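Local atomic coordinates of post-proline cleaving enzyme (Rickettsia typhi, PDB entry 4HVT), a protein that probably acts as a serine-type oligopeptidase of the prolyl oligopeptidase family, cutting short peptides on the carboxyl side of proline. Residues A[285-293]-A[303-311]; A[317-326]-A[337-346]. All coordinates share one frame; numbering follows the deposited sequence.

Contact 1: residues A[285-293]-A[303-311]; sequences KINMPSDAT and FWLLRSDWK
Asp291 OD2 accepts from two donors: the hydroxyl of Ser308, whose OG lies 2.6 Å from Asp291 OD2 and meets its syn lone pair, and a water that itself accepts from Arg307 NE. The other oxygen, Asp291 OD1, takes a second water, which in turn accepts from Arg307 N. With its CG set between the backbone N and the carbonyl carbon (chi1 53°), Asp291 reaches Ser308 OG and the two bridging waters and is fixed at both oxygens. Its charge probably also favours the nearby Arg307, though their planes stand nearly perpendicular and Arg307 NE is 4.4 Å from Asp291 OD2; the guanidinium is hydrogen-bonded to His527.

The loop 285-293 leads from one four-stranded antiparallel sheet of the beta-propeller domain to the next, and a type I turn, Pro289 to Ala292, delivers Thr293 to the first strand of the new sheet. There Thr293 and Leu305 form an antiparallel hydrogen-bonded pair, with Thr293 N 3.0 Å from Leu305 O and Leu305 N 2.9 Å from Thr293 O.

Two tryptophans take up Met288 and Pro289. Pro289 CG makes a CH-pi contact over the Trp310 face, 3.6 Å from the centroid of its five-membered ring. Met288 folds back on itself and lays CE over one face of Trp304, a second CH-pi contact, 3.7 Å from Trp304 CG, while its SD makes an oblique Met-aromatic contact with Trp310, 3.8 Å from Trp310 CH2.

Contact 2: residues A[317-326]-A[337-346]; sequences IKAGSLVALH and KTSLKILFTP
Ile317 meets the second segment through its CG1-CD1 arm, CG1 lying 4.1 Å from Ile342 CD1, with the two side chains running alongside in opposite senses. A type II turn then runs from Lys318 to Ser321. Gly320, with a positive phi of 91°, turns its carbonyl oxygen to the edge of the Phe344 ring, 3.5 Å from Phe344 CE2, and Pro346 packs beside it. Ser321 OG, beside its own backbone N (chi1 -58°), folds back to donate to Lys318 O at 2.6 Å, an oxygen that Ser321 N also grips. The same hydroxyl accepts from a water that reaches Thr345 OG1.

Leu322 opens the pairing of strands 322-326 and 341-344, neighbours at the edge of an antiparallel propeller sheet. Two residues, Leu343 and Phe344, stand opposite it, a classic beta bulge: Leu322 O accepts from Leu343 N at 2.8 Å and, weakly, from Phe344 N at 3.3 Å, while Leu322 N donates to Phe344 O at 3.1 Å. Val323 shares a face of the sheet with Ile342, its CG1 near Ile342 CG1. Ala324 forms a regular hydrogen-bonded pair with Lys341, and its CB meets Leu343 CD1 at 3.7 Å. Leu325 rests its CD1 on the aliphatic CE of Lys337, whose NZ is held by backbone carbonyls, among them those of Asp329 and Lys332. At His326 a side chain replaces the backbone acceptor: His326 N donates to Ser339 OG at 2.9 Å, and that hydroxyl is also bonded to Asp329. Backbone bonds thus set the middle of the pairing, while Ser339 OG extends it across the strands beyond Lys341 and Ser321 OG braces its own turn, crossing to the other segment only by way of water.

Contact 1 closes before contact 2 opens along the chain, and their centres lie about 9 Å apart within the N-terminal beta-propeller domain. Both belong to one antiparallel sheet, ordered 293-298, 301-305, 322-326, 341-344: contact 1 starts the pairing of its first two strands, where the loop from the preceding sheet arrives, contact 2 joins its last two, and the central neighbours 301-305 and 322-326 bring them together. The small hairpin 310-312 with 315-317 bridges the two in sequence. They touch directly where Asn287 O meets Lys337 NZ at 2.7 Å and Leu306 O meets Gly320 N at 2.8 Å, both probable hydrogen bonds. Together they span a four-stranded sheet of the kind that forms a propeller blade.

Contact 1: residues A[285-293]-A[303-311]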
ATOM      1  N   LYS A 285      22.711  -5.628  18.637  1.00 13.24           N
ATOM      2  CA  LYS A 285      22.497  -5.956  17.236  1.00 13.42           C
ATOM      3  C   LYS A 285      21.900  -7.336  17.075  1.00 12.96           C
ATOM      4  O   LYS A 285      22.348  -8.300  17.696  1.00 12.83           O
ATOM      5  CB  LYS A 285      23.833  -5.871  16.454  1.00 15.32           C
ATOM      6  CG  LYS A 285      23.665  -5.874  14.940  1.00 17.75           C
ATOM      7  CD  LYS A 285      25.072  -5.755  14.278  1.00 21.47           C
ATOM      8  CE  LYS A 285      25.000  -5.067  12.936  1.00 24.23           C
ATOM      9  NZ  LYS A 285      23.993  -5.741  12.068  1.00 24.69           N
ATOM     10  N   ILE A 286      20.819  -7.415  16.288  1.00 11.52           N
ATOM     11  CA  ILE A 286      20.152  -8.683  15.984  1.00 11.42           C
ATOM     12  C   ILE A 286      20.959  -9.445  14.915  1.00 11.95           C
ATOM     13  O   ILE A 286      21.392  -8.861  13.905  1.00 11.81           O
ATOM     14  CB  ILE A 286      18.699  -8.424  15.506  1.00 10.79           C
ATOM     15  CG1 ILE A 286      17.855  -8.024  16.690  1.00 10.56           C
ATOM     16  CG2 ILE A 286      18.127  -9.639  14.795  1.00 10.89           C
ATOM     17  CD1 ILE A 286      16.540  -7.448  16.303  1.00 10.03           C
ATOM     18  N   ASN A 287      21.197 -10.726  15.210  1.00 12.64           N
ATOM     19  CA  ASN A 287      21.865 -11.647  14.327  1.00 13.68           C
ATOM     20  C   ASN A 287      20.801 -12.518  13.631  1.00 12.86           C
ATOM     21  O   ASN A 287      20.338 -13.547  14.186  1.00 12.58           O
ATOM     22  CB  ASN A 287      22.858 -12.512  15.128  1.00 16.17           C
ATOM     23  CG  ASN A 287      23.769 -13.340  14.218  1.00 19.20           C
ATOM     24  OD1 ASN A 287      23.520 -13.439  13.028  1.00 20.63           O
ATOM     25  ND2 ASN A 287      24.865 -13.874  14.773  1.00 22.99           N
ATOM     26  N   MET A 288      20.354 -12.005  12.478  1.00 11.92           N
ATOM     27  CA  MET A 288      19.460 -12.728  11.573  1.00 11.82           C
ATOM     28  C   MET A 288      19.894 -12.413  10.149  1.00 11.74           C
ATOM     29  O   MET A 288      20.675 -11.451   9.912  1.00 11.81           O
ATOM     30  CB  MET A 288      17.971 -12.301  11.751  1.00 11.60           C
ATOM     31  CG  MET A 288      17.336 -12.677  13.101  1.00 11.64           C
ATOM     32  SD  MET A 288      17.112 -14.464  13.288  1.00 12.09           S
ATOM     33  CE  MET A 288      15.667 -14.617  12.218  1.00 11.77           C
ATOM     34  N   PRO A 289      19.476 -13.237   9.191  1.00 11.71           N
ATOM     35  CA  PRO A 289      19.797 -12.885   7.799  1.00 11.54           C
ATOM     36  C   PRO A 289      19.409 -11.438   7.479  1.00 11.22           C
ATOM     37  O   PRO A 289      18.356 -10.973   7.875  1.00 11.40           O
ATOM     38  CB  PRO A 289      18.992 -13.926   6.982  1.00 11.55           C
ATOM     39  CG  PRO A 289      18.854 -15.101   7.888  1.00 11.89           C
ATOM     40  CD  PRO A 289      18.637 -14.449   9.262  1.00 11.73           C
ATOM     41  N   SER A 290      20.254 -10.715   6.737  1.00 11.30           N
ATOM     42  CA  SER A 290      20.044  -9.304   6.540  1.00 11.06           C
ATOM     43  C   SER A 290      18.773  -8.940   5.779  1.00 10.37           C
ATOM     44  O   SER A 290      18.264  -7.846   5.963  1.00 10.18           O
ATOM     45  CB  SER A 290      21.247  -8.684   5.822  1.00 11.41           C
ATOM     46  OG  SER A 290      21.427  -9.222   4.528  1.00 12.37           O
ATOM     47  N   ASP A 291      18.218  -9.885   5.001  1.00 10.19           N
ATOM     48  CA  ASP A 291      16.974  -9.656   4.256  1.00  9.93           C
ATOM     49  C   ASP A 291      15.797 -10.399   4.859  1.00  9.26           C
ATOM     50  O   ASP A 291      14.725 -10.422   4.262  1.00  9.49           O
ATOM     51  CB  ASP A 291      17.107  -9.942   2.757  1.00 10.39           C
ATOM     52  CG  ASP A 291      17.665 -11.338   2.446  1.00 11.01           C
ATOM     53  OD1 ASP A 291      18.034 -12.135   3.343  1.00 11.23           O
ATOM     54  OD2 ASP A 291      17.682 -11.658   1.227  1.00 11.62           O
ATOM     55  N   ALA A 292      15.972 -10.991   6.048  1.00  8.84           N
ATOM     56  CA  ALA A 292      14.822 -11.524   6.803  1.00  8.59           C
ATOM     57  C   ALA A 292      14.065 -10.365   7.456  1.00  8.15           C
ATOM     58  O   ALA A 292      14.679  -9.349   7.794  1.00  8.03           O
ATOM     59  CB  ALA A 292      15.298 -12.535   7.815  1.00  8.82           C
ATOM     60  N   THR A 293      12.734 -10.490   7.587  1.00  7.89           N
ATOM     61  CA  THR A 293      11.883  -9.441   8.131  1.00  7.81           C
ATOM     62  C   THR A 293      11.007  -9.921   9.274  1.00  7.74           C
ATOM     63  O   THR A 293      10.509 -11.041   9.270  1.00  7.64           O
ATOM     64  CB  THR A 293      10.991  -8.820   7.033  1.00  7.91           C
ATOM     65  OG1 THR A 293      10.315  -9.849   6.332  1.00  8.43           O
ATOM     66  CG2 THR A 293      11.871  -7.998   6.075  1.00  8.21           C
ATOM     67  N   PHE A 303       8.365 -13.940  14.972  1.00  8.48           N
ATOM     68  CA  PHE A 303       8.230 -14.611  13.679  1.00  8.60           C
ATOM     69  C   PHE A 303       8.943 -13.846  12.621  1.00  8.33           C
ATOM     70  O   PHE A 303       8.714 -12.645  12.476  1.00  8.08           O
ATOM     71  CB  PHE A 303       6.764 -14.705  13.280  1.00  8.82           C
ATOM     72  CG  PHE A 303       5.896 -15.394  14.312  1.00  9.24           C
ATOM     73  CD1 PHE A 303       6.044 -16.715  14.513  1.00  9.90           C
ATOM     74  CD2 PHE A 303       4.997 -14.690  15.106  1.00  9.60           C
ATOM     75  CE1 PHE A 303       5.318 -17.393  15.456  1.00 10.26           C
ATOM     76  CE2 PHE A 303       4.279 -15.358  16.073  1.00 10.14           C
ATOM     77  CZ  PHE A 303       4.477 -16.704  16.279  1.00 10.34           C
ATOM     78  N   TRP A 304       9.742 -14.537  11.787  1.00  8.46           N
ATOM     79  CA  TRP A 304      10.569 -13.915  10.793  1.00  8.24           C
ATOM     80  C   TRP A 304      10.374 -14.625   9.457  1.00  8.35           C
ATOM     81  O   TRP A 304      10.364 -15.866   9.362  1.00  8.37           O
ATOM     82  CB  TRP A 304      12.039 -13.952  11.192  1.00  8.44           C
ATOM     83  CG  TRP A 304      12.375 -13.020  12.306  1.00  8.28           C
ATOM     84  CD1 TRP A 304      12.002 -13.150  13.610  1.00  8.26           C
ATOM     85  CD2 TRP A 304      13.128 -11.780  12.232  1.00  8.16           C
ATOM     86  NE1 TRP A 304      12.438 -12.053  14.354  1.00  8.19           N
ATOM     87  CE2 TRP A 304      13.149 -11.215  13.527  1.00  7.99           C
ATOM     88  CE3 TRP A 304      13.774 -11.084  11.172  1.00  8.07           C
ATOM     89  CZ2 TRP A 304      13.817 -10.012  13.811  1.00  8.03           C
ATOM     90  CZ3 TRP A 304      14.419  -9.902  11.462  1.00  8.07           C
ATOM     91  CH2 TRP A 304      14.467  -9.389  12.781  1.00  8.01           C
ATOM     92  N   LEU A 305      10.178 -13.810   8.432  1.00  8.16           N
ATOM     93  CA  LEU A 305      10.074 -14.266   7.051  1.00  8.33           C
ATOM     94  C   LEU A 305      11.438 -14.213   6.383  1.00  8.66           C
ATOM     95  O   LEU A 305      12.141 -13.226   6.534  1.00  8.60           O
ATOM     96  CB  LEU A 305       9.120 -13.361   6.263  1.00  8.03           C
ATOM     97  CG  LEU A 305       8.918 -13.605   4.765  1.00  8.06           C
ATOM     98  CD1 LEU A 305       8.297 -14.978   4.576  1.00  8.51           C
ATOM     99  CD2 LEU A 305       8.094 -12.499   4.148  1.00  7.90           C
ATOM    100  N   LEU A 306      11.735 -15.248   5.597  1.00  9.29           N
ATOM    101  CA  LEU A 306      12.967 -15.311   4.815  1.00  9.53           C
ATOM    102  C   LEU A 306      12.730 -14.850   3.385  1.00  9.68           C
ATOM    103  O   LEU A 306      11.820 -15.305   2.734  1.00  9.83           O
ATOM    104  CB  LEU A 306      13.573 -16.712   4.847  1.00 10.21           C
ATOM    105  CG  LEU A 306      13.771 -17.363   6.219  1.00 10.44           C
ATOM    106  CD1 LEU A 306      14.536 -18.670   6.077  1.00 11.18           C
ATOM    107  CD2 LEU A 306      14.453 -16.407   7.199  1.00 10.57           C
ATOM    108  N   ARG A 307      13.627 -13.993   2.908  1.00  9.78           N
ATOM    109  CA  ARG A 307      13.627 -13.598   1.495  1.00  9.91           C
ATOM    110  C   ARG A 307      14.637 -14.470   0.699  1.00 10.46           C
ATOM    111  O   ARG A 307      14.535 -14.594  -0.536  1.00 10.24           O
ATOM    112  CB  ARG A 307      13.979 -12.098   1.381  1.00  9.85           C
ATOM    113  CG  ARG A 307      14.275 -11.667  -0.039  1.00 10.36           C
ATOM    114  CD  ARG A 307      14.190 -10.156  -0.188  1.00 10.36           C
ATOM    115  NE  ARG A 307      14.798  -9.704  -1.444  1.00 10.70           N
ATOM    116  CZ  ARG A 307      14.186  -9.629  -2.622  1.00 10.89           C
ATOM    117  NH1 ARG A 307      12.930 -10.025  -2.745  1.00 11.23           N
ATOM    118  NH2 ARG A 307      14.876  -9.242  -3.728  1.00 11.01           N
ATOM    119  N   SER A 308      15.676 -14.971   1.383  1.00 10.73           N
ATOM    120  CA  SER A 308      16.670 -15.843   0.789  1.00 11.82           C
ATOM    121  C   SER A 308      16.794 -17.137   1.567  1.00 12.50           C
ATOM    122  O   SER A 308      16.405 -17.197   2.754  1.00 11.86           O
ATOM    123  CB  SER A 308      18.032 -15.129   0.735  1.00 12.17           C
ATOM    124  OG  SER A 308      17.945 -13.960  -0.043  1.00 12.55           O
ATOM    125  N   ASP A 309      17.370 -18.155   0.908  1.00 13.43           N
ATOM    126  CA  ASP A 309      17.670 -19.412   1.623  1.00 14.55           C
ATOM    127  C   ASP A 309      18.620 -19.114   2.780  1.00 14.62           C
ATOM    128  O   ASP A 309      19.482 -18.243   2.669  1.00 14.48           O
ATOM    129  CB  ASP A 309      18.389 -20.426   0.737  1.00 15.74           C
ATOM    130  CG  ASP A 309      17.565 -20.931  -0.420  1.00 16.53           C
ATOM    131  OD1 ASP A 309      16.323 -20.757  -0.473  1.00 16.53           O
ATOM    132  OD2 ASP A 309      18.236 -21.518  -1.335  1.00 18.65           O
ATOM    133  N   TRP A 310      18.420 -19.810   3.891  1.00 15.27           N
ATOM    134  CA  TRP A 310      19.272 -19.676   5.069  1.00 15.30           C
ATOM    135  C   TRP A 310      19.900 -21.043   5.416  1.00 17.05           C
ATOM    136  O   TRP A 310      19.168 -21.933   5.815  1.00 16.65           O
ATOM    137  CB  TRP A 310      18.414 -19.206   6.226  1.00 14.58           C
ATOM    138  CG  TRP A 310      19.129 -18.878   7.483  1.00 14.64           C
ATOM    139  CD1 TRP A 310      20.499 -18.852   7.708  1.00 15.33           C
ATOM    140  CD2 TRP A 310      18.525 -18.501   8.717  1.00 14.09           C
ATOM    141  NE1 TRP A 310      20.750 -18.484   9.019  1.00 15.31           N
ATOM    142  CE2 TRP A 310      19.555 -18.251   9.651  1.00 14.55           C
ATOM    143  CE3 TRP A 310      17.220 -18.359   9.133  1.00 14.35           C
ATOM    144  CZ2 TRP A 310      19.280 -17.840  10.974  1.00 13.90           C
ATOM    145  CZ3 TRP A 310      16.938 -17.960  10.413  1.00 13.68           C
ATOM    146  CH2 TRP A 310      17.950 -17.661  11.318  1.00 13.64           C
ATOM    147  N   LYS A 311      21.240 -21.184   5.257  1.00 18.18           N
ATOM    148  CA  LYS A 311      21.953 -22.396   5.707  1.00 20.37           C
ATOM    149  C   LYS A 311      22.099 -22.247   7.202  1.00 21.44           C
ATOM    150  O   LYS A 311      22.880 -21.443   7.652  1.00 23.19           O
ATOM    151  CB  LYS A 311      23.355 -22.524   5.075  1.00 22.24           C
TER
HETATM  152  O   HOH W   1      16.085 -13.849   4.341  1.00 11.28           O
HETATM  153  O   HOH W   2      11.888 -10.906   4.327  1.00 12.43           O
HETATM  154  O   HOH W   3      17.588  -9.979  -0.941  1.00 16.05           O

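Contact 2: residues A[317-326]-A[337-346]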
ATOM      1  N   ILE A 317      17.133 -23.719   5.050  1.00 19.52           N
ATOM      2  CA  ILE A 317      15.759 -23.230   5.219  1.00 17.64           C
ATOM      3  C   ILE A 317      15.405 -22.381   4.006  1.00 17.31           C
ATOM      4  O   ILE A 317      16.012 -21.361   3.780  1.00 16.84           O
ATOM      5  CB  ILE A 317      15.570 -22.413   6.506  1.00 16.43           C
ATOM      6  CG1 ILE A 317      16.200 -23.166   7.685  1.00 17.26           C
ATOM      7  CG2 ILE A 317      14.050 -22.131   6.714  1.00 16.13           C
ATOM      8  CD1 ILE A 317      16.217 -22.428   8.997  1.00 16.85           C
ATOM      9  N   LYS A 318      14.443 -22.836   3.213  1.00 16.51           N
ATOM     10  CA  LYS A 318      14.213 -22.201   1.922  1.00 17.09           C
ATOM     11  C   LYS A 318      13.605 -20.778   1.975  1.00 14.46           C
ATOM     12  O   LYS A 318      12.806 -20.440   2.869  1.00 13.39           O
ATOM     13  CB  LYS A 318      13.353 -23.118   1.039  1.00 19.62           C
ATOM     14  CG  LYS A 318      13.977 -24.485   0.763  1.00 23.60           C
ATOM     15  CD  LYS A 318      15.180 -24.459  -0.169  1.00 27.26           C
ATOM     16  CE  LYS A 318      14.761 -24.371  -1.639  1.00 30.04           C
ATOM     17  NZ  LYS A 318      15.893 -24.004  -2.553  1.00 31.97           N
ATOM     18  N   ALA A 319      14.036 -19.943   1.047  1.00 13.18           N
ATOM     19  CA  ALA A 319      13.460 -18.620   0.795  1.00 12.43           C
ATOM     20  C   ALA A 319      11.943 -18.691   0.813  1.00 11.62           C
ATOM     21  O   ALA A 319      11.365 -19.632   0.207  1.00 12.37           O
ATOM     22  CB  ALA A 319      13.960 -18.099  -0.555  1.00 12.64           C
ATOM     23  N   GLY A 320      11.299 -17.755   1.511  1.00 10.70           N
ATOM     24  CA  GLY A 320       9.833 -17.736   1.656  1.00 10.56           C
ATOM     25  C   GLY A 320       9.265 -18.471   2.860  1.00 10.28           C
ATOM     26  O   GLY A 320       8.067 -18.411   3.114  1.00 10.14           O
ATOM     27  N   SER A 321      10.126 -19.133   3.626  1.00 10.24           N
ATOM     28  CA  SER A 321       9.758 -19.777   4.869  1.00 10.22           C
ATOM     29  C   SER A 321       9.543 -18.789   5.999  1.00  9.55           C
ATOM     30  O   SER A 321      10.072 -17.673   5.995  1.00  8.94           O
ATOM     31  CB  SER A 321      10.847 -20.788   5.323  1.00 10.78           C
ATOM     32  OG  SER A 321      11.091 -21.791   4.318  1.00 11.55           O
ATOM     33  N   LEU A 322       8.739 -19.226   6.957  1.00  9.43           N
ATOM     34  CA  LEU A 322       8.538 -18.487   8.192  1.00  9.27           C
ATOM     35  C   LEU A 322       9.160 -19.278   9.328  1.00  9.48           C
ATOM     36  O   LEU A 322       8.859 -20.441   9.512  1.00  9.76           O
ATOM     37  CB  LEU A 322       7.058 -18.267   8.472  1.00  8.90           C
ATOM     38  CG  LEU A 322       6.797 -17.218   9.593  1.00  8.84           C
ATOM     39  CD1 LEU A 322       6.938 -15.786   9.065  1.00  8.50           C
ATOM     40  CD2 LEU A 322       5.395 -17.414  10.185  1.00  9.10           C
ATOM     41  N   VAL A 323      10.013 -18.624  10.109  1.00  9.50           N
ATOM     42  CA  VAL A 323      10.552 -19.251  11.306  1.00  9.70           C
ATOM     43  C   VAL A 323      10.118 -18.482  12.576  1.00  9.50           C
ATOM     44  O   VAL A 323       9.646 -17.318  12.487  1.00  8.97           O
ATOM     45  CB  VAL A 323      12.106 -19.260  11.276  1.00  9.91           C
ATOM     46  CG1 VAL A 323      12.662 -19.963  10.028  1.00 10.27           C
ATOM     47  CG2 VAL A 323      12.641 -17.824  11.359  1.00  9.55           C
ATOM     48  N   ALA A 324      10.191 -19.168  13.723  1.00  9.88           N
ATOM     49  CA  ALA A 324       9.908 -18.578  14.973  1.00  9.78           C
ATOM     50  C   ALA A 324      11.048 -18.888  15.890  1.00 10.14           C
ATOM     51  O   ALA A 324      11.700 -19.942  15.772  1.00 10.75           O
ATOM     52  CB  ALA A 324       8.655 -19.173  15.552  1.00 10.00           C
ATOM     53  N   LEU A 325      11.276 -17.957  16.798  1.00 10.08           N
ATOM     54  CA  LEU A 325      12.312 -18.137  17.833  1.00 10.62           C
ATOM     55  C   LEU A 325      11.998 -17.266  19.036  1.00 10.24           C
ATOM     56  O   LEU A 325      11.353 -16.226  18.982  1.00  9.35           O
ATOM     57  CB  LEU A 325      13.731 -17.835  17.356  1.00 10.90           C
ATOM     58  CG  LEU A 325      14.139 -16.456  16.841  1.00 10.92           C
ATOM     59  CD1 LEU A 325      15.643 -16.268  16.749  1.00 11.57           C
ATOM     60  CD2 LEU A 325      13.481 -16.080  15.473  1.00 10.64           C
ATOM     61  N   HIS A 326      12.523 -17.672  20.150  1.00 10.84           N
ATOM     62  CA  HIS A 326      12.470 -16.814  21.341  1.00 11.00           C
ATOM     63  C   HIS A 326      13.246 -15.527  21.125  1.00 10.71           C
ATOM     64  O   HIS A 326      14.323 -15.533  20.478  1.00 10.56           O
ATOM     65  CB  HIS A 326      13.058 -17.519  22.565  1.00 11.86           C
ATOM     66  CG  HIS A 326      12.683 -16.861  23.857  1.00 12.21           C
ATOM     67  ND1 HIS A 326      13.514 -16.009  24.557  1.00 12.66           N
ATOM     68  CD2 HIS A 326      11.572 -17.007  24.622  1.00 12.57           C
ATOM     69  CE1 HIS A 326      12.901 -15.596  25.650  1.00 12.76           C
ATOM     70  NE2 HIS A 326      11.706 -16.177  25.706  1.00 12.63           N
ATOM     71  N   LYS A 337      21.726 -20.486  19.134  1.00 27.81           N
ATOM     72  CA  LYS A 337      20.207 -20.347  18.811  1.00 25.87           C
ATOM     73  C   LYS A 337      19.185 -21.544  18.928  1.00 26.17           C
ATOM     74  O   LYS A 337      18.410 -21.938  17.942  1.00 26.87           O
ATOM     75  CB  LYS A 337      19.948 -19.839  17.426  1.00 24.66           C
ATOM     76  CG  LYS A 337      20.111 -18.356  17.194  1.00 22.22           C
ATOM     77  CD  LYS A 337      19.760 -18.068  15.749  1.00 20.89           C
ATOM     78  CE  LYS A 337      19.351 -16.631  15.609  1.00 20.39           C
ATOM     79  NZ  LYS A 337      20.472 -15.689  15.888  1.00 20.66           N
ATOM     80  N   THR A 338      19.038 -21.951  20.151  1.00 22.36           N
ATOM     81  CA  THR A 338      18.428 -23.217  20.431  1.00 21.78           C
ATOM     82  C   THR A 338      16.920 -23.280  20.162  1.00 18.81           C
ATOM     83  O   THR A 338      16.388 -24.369  20.016  1.00 19.07           O
ATOM     84  CB  THR A 338      18.677 -23.581  21.905  1.00 23.05           C
ATOM     85  OG1 THR A 338      17.998 -22.646  22.740  1.00 23.75           O
ATOM     86  CG2 THR A 338      20.182 -23.558  22.254  1.00 24.50           C
ATOM     87  N   SER A 339      16.224 -22.147  20.084  1.00 16.59           N
ATOM     88  CA  SER A 339      14.759 -22.151  19.988  1.00 15.76           C
ATOM     89  C   SER A 339      14.195 -22.079  18.572  1.00 15.06           C
ATOM     90  O   SER A 339      12.953 -22.018  18.410  1.00 14.65           O
ATOM     91  CB  SER A 339      14.139 -20.992  20.799  1.00 15.22           C
ATOM     92  OG  SER A 339      14.468 -19.764  20.224  1.00 14.48           O
ATOM     93  N   LEU A 340      15.023 -22.027  17.544  1.00 14.85           N
ATOM     94  CA  LEU A 340      14.473 -21.716  16.235  0.50 14.42           C
ATOM     95  C   LEU A 340      13.659 -22.884  15.695  1.00 14.55           C
ATOM     96  O   LEU A 340      14.102 -24.038  15.767  1.00 15.28           O
ATOM     97  CB  LEU A 340      15.574 -21.289  15.270  0.50 14.49           C
ATOM     98  CG  LEU A 340      15.039 -20.962  13.888  0.50 14.20           C
ATOM     99  CD1 LEU A 340      15.677 -19.643  13.437  0.50 13.83           C
ATOM    100  CD2 LEU A 340      15.296 -22.107  12.914  0.50 14.82           C
ATOM    101  N   LYS A 341      12.449 -22.589  15.191  1.00 14.20           N
ATOM    102  CA  LYS A 341      11.560 -23.581  14.634  1.00 14.66           C
ATOM    103  C   LYS A 341      11.064 -23.070  13.300  1.00 13.96           C
ATOM    104  O   LYS A 341      10.890 -21.898  13.138  1.00 13.53           O
ATOM    105  CB  LYS A 341      10.399 -23.807  15.549  1.00 15.19           C
ATOM    106  CG  LYS A 341      10.804 -24.330  16.920  1.00 16.85           C
ATOM    107  CD  LYS A 341      11.203 -25.765  16.774  1.00 18.74           C
ATOM    108  CE  LYS A 341      11.420 -26.460  18.092  1.00 20.30           C
ATOM    109  NZ  LYS A 341      11.759 -27.845  17.727  1.00 22.22           N
ATOM    110  N   ILE A 342      10.783 -23.975  12.369  1.00 14.27           N
ATOM    111  CA  ILE A 342      10.217 -23.592  11.084  1.00 13.57           C
ATOM    112  C   ILE A 342       8.707 -23.807  11.095  1.00 13.60           C
ATOM    113  O   ILE A 342       8.215 -24.919  11.375  1.00 14.29           O
ATOM    114  CB  ILE A 342      10.818 -24.429   9.952  1.00 13.88           C
ATOM    115  CG1 ILE A 342      12.322 -24.162   9.866  1.00 14.25           C
ATOM    116  CG2 ILE A 342      10.127 -24.147   8.660  1.00 13.73           C
ATOM    117  CD1 ILE A 342      13.079 -25.287   9.241  1.00 15.07           C
ATOM    118  N   LEU A 343       7.977 -22.754  10.863  1.00 13.21           N
ATOM    119  CA  LEU A 343       6.499 -22.813  10.915  1.00 13.89           C
ATOM    120  C   LEU A 343       5.807 -22.892   9.577  1.00 13.57           C
ATOM    121  O   LEU A 343       4.627 -23.275   9.523  1.00 14.53           O
ATOM    122  CB  LEU A 343       5.940 -21.659  11.688  1.00 14.14           C
ATOM    123  CG  LEU A 343       6.420 -21.776  13.162  1.00 15.14           C
ATOM    124  CD1 LEU A 343       5.724 -20.704  13.935  1.00 15.35           C
ATOM    125  CD2 LEU A 343       6.191 -23.145  13.758  1.00 17.20           C
ATOM    126  N   PHE A 344       6.504 -22.569   8.516  1.00 12.89           N
ATOM    127  CA  PHE A 344       5.917 -22.565   7.174  1.00 12.36           C
ATOM    128  C   PHE A 344       7.033 -22.803   6.196  1.00 12.44           C
ATOM    129  O   PHE A 344       8.033 -22.127   6.243  1.00 11.53           O
ATOM    130  CB  PHE A 344       5.249 -21.214   6.906  1.00 11.89           C
ATOM    131  CG  PHE A 344       4.782 -21.002   5.487  1.00 11.77           C
ATOM    132  CD1 PHE A 344       3.729 -21.765   4.973  1.00 12.03           C
ATOM    133  CD2 PHE A 344       5.353 -20.057   4.658  1.00 11.59           C
ATOM    134  CE1 PHE A 344       3.298 -21.599   3.661  1.00 11.82           C
ATOM    135  CE2 PHE A 344       4.881 -19.867   3.353  1.00 11.30           C
ATOM    136  CZ  PHE A 344       3.857 -20.630   2.857  1.00 11.85           C
ATOM    137  N   THR A 345       6.813 -23.757   5.297  1.00 12.97           N
ATOM    138  CA  THR A 345       7.781 -24.128   4.270  1.00 13.73           C
ATOM    139  C   THR A 345       6.933 -24.182   3.012  1.00 13.62           C
ATOM    140  O   THR A 345       6.196 -25.116   2.830  1.00 14.59           O
ATOM    141  CB  THR A 345       8.415 -25.528   4.530  1.00 14.84           C
ATOM    142  OG1 THR A 345       9.076 -25.566   5.821  1.00 14.64           O
ATOM    143  CG2 THR A 345       9.411 -25.899   3.405  1.00 15.69           C
ATOM    144  N   PRO A 346       7.026 -23.178   2.159  1.00 13.12           N
ATOM    145  CA  PRO A 346       6.065 -23.149   1.048  1.00 13.27           C
ATOM    146  C   PRO A 346       6.294 -24.230   0.052  1.00 14.13           C
ATOM    147  O   PRO A 346       7.430 -24.391  -0.414  1.00 15.03           O
ATOM    148  CB  PRO A 346       6.348 -21.783   0.371  1.00 12.71           C
ATOM    149  CG  PRO A 346       7.724 -21.459   0.802  1.00 12.70           C
ATOM    150  CD  PRO A 346       7.902 -22.018   2.162  1.00 12.91           C
TER
HETATM  151  O   HOH W   4      11.570 -24.303   5.338  1.00 17.20           O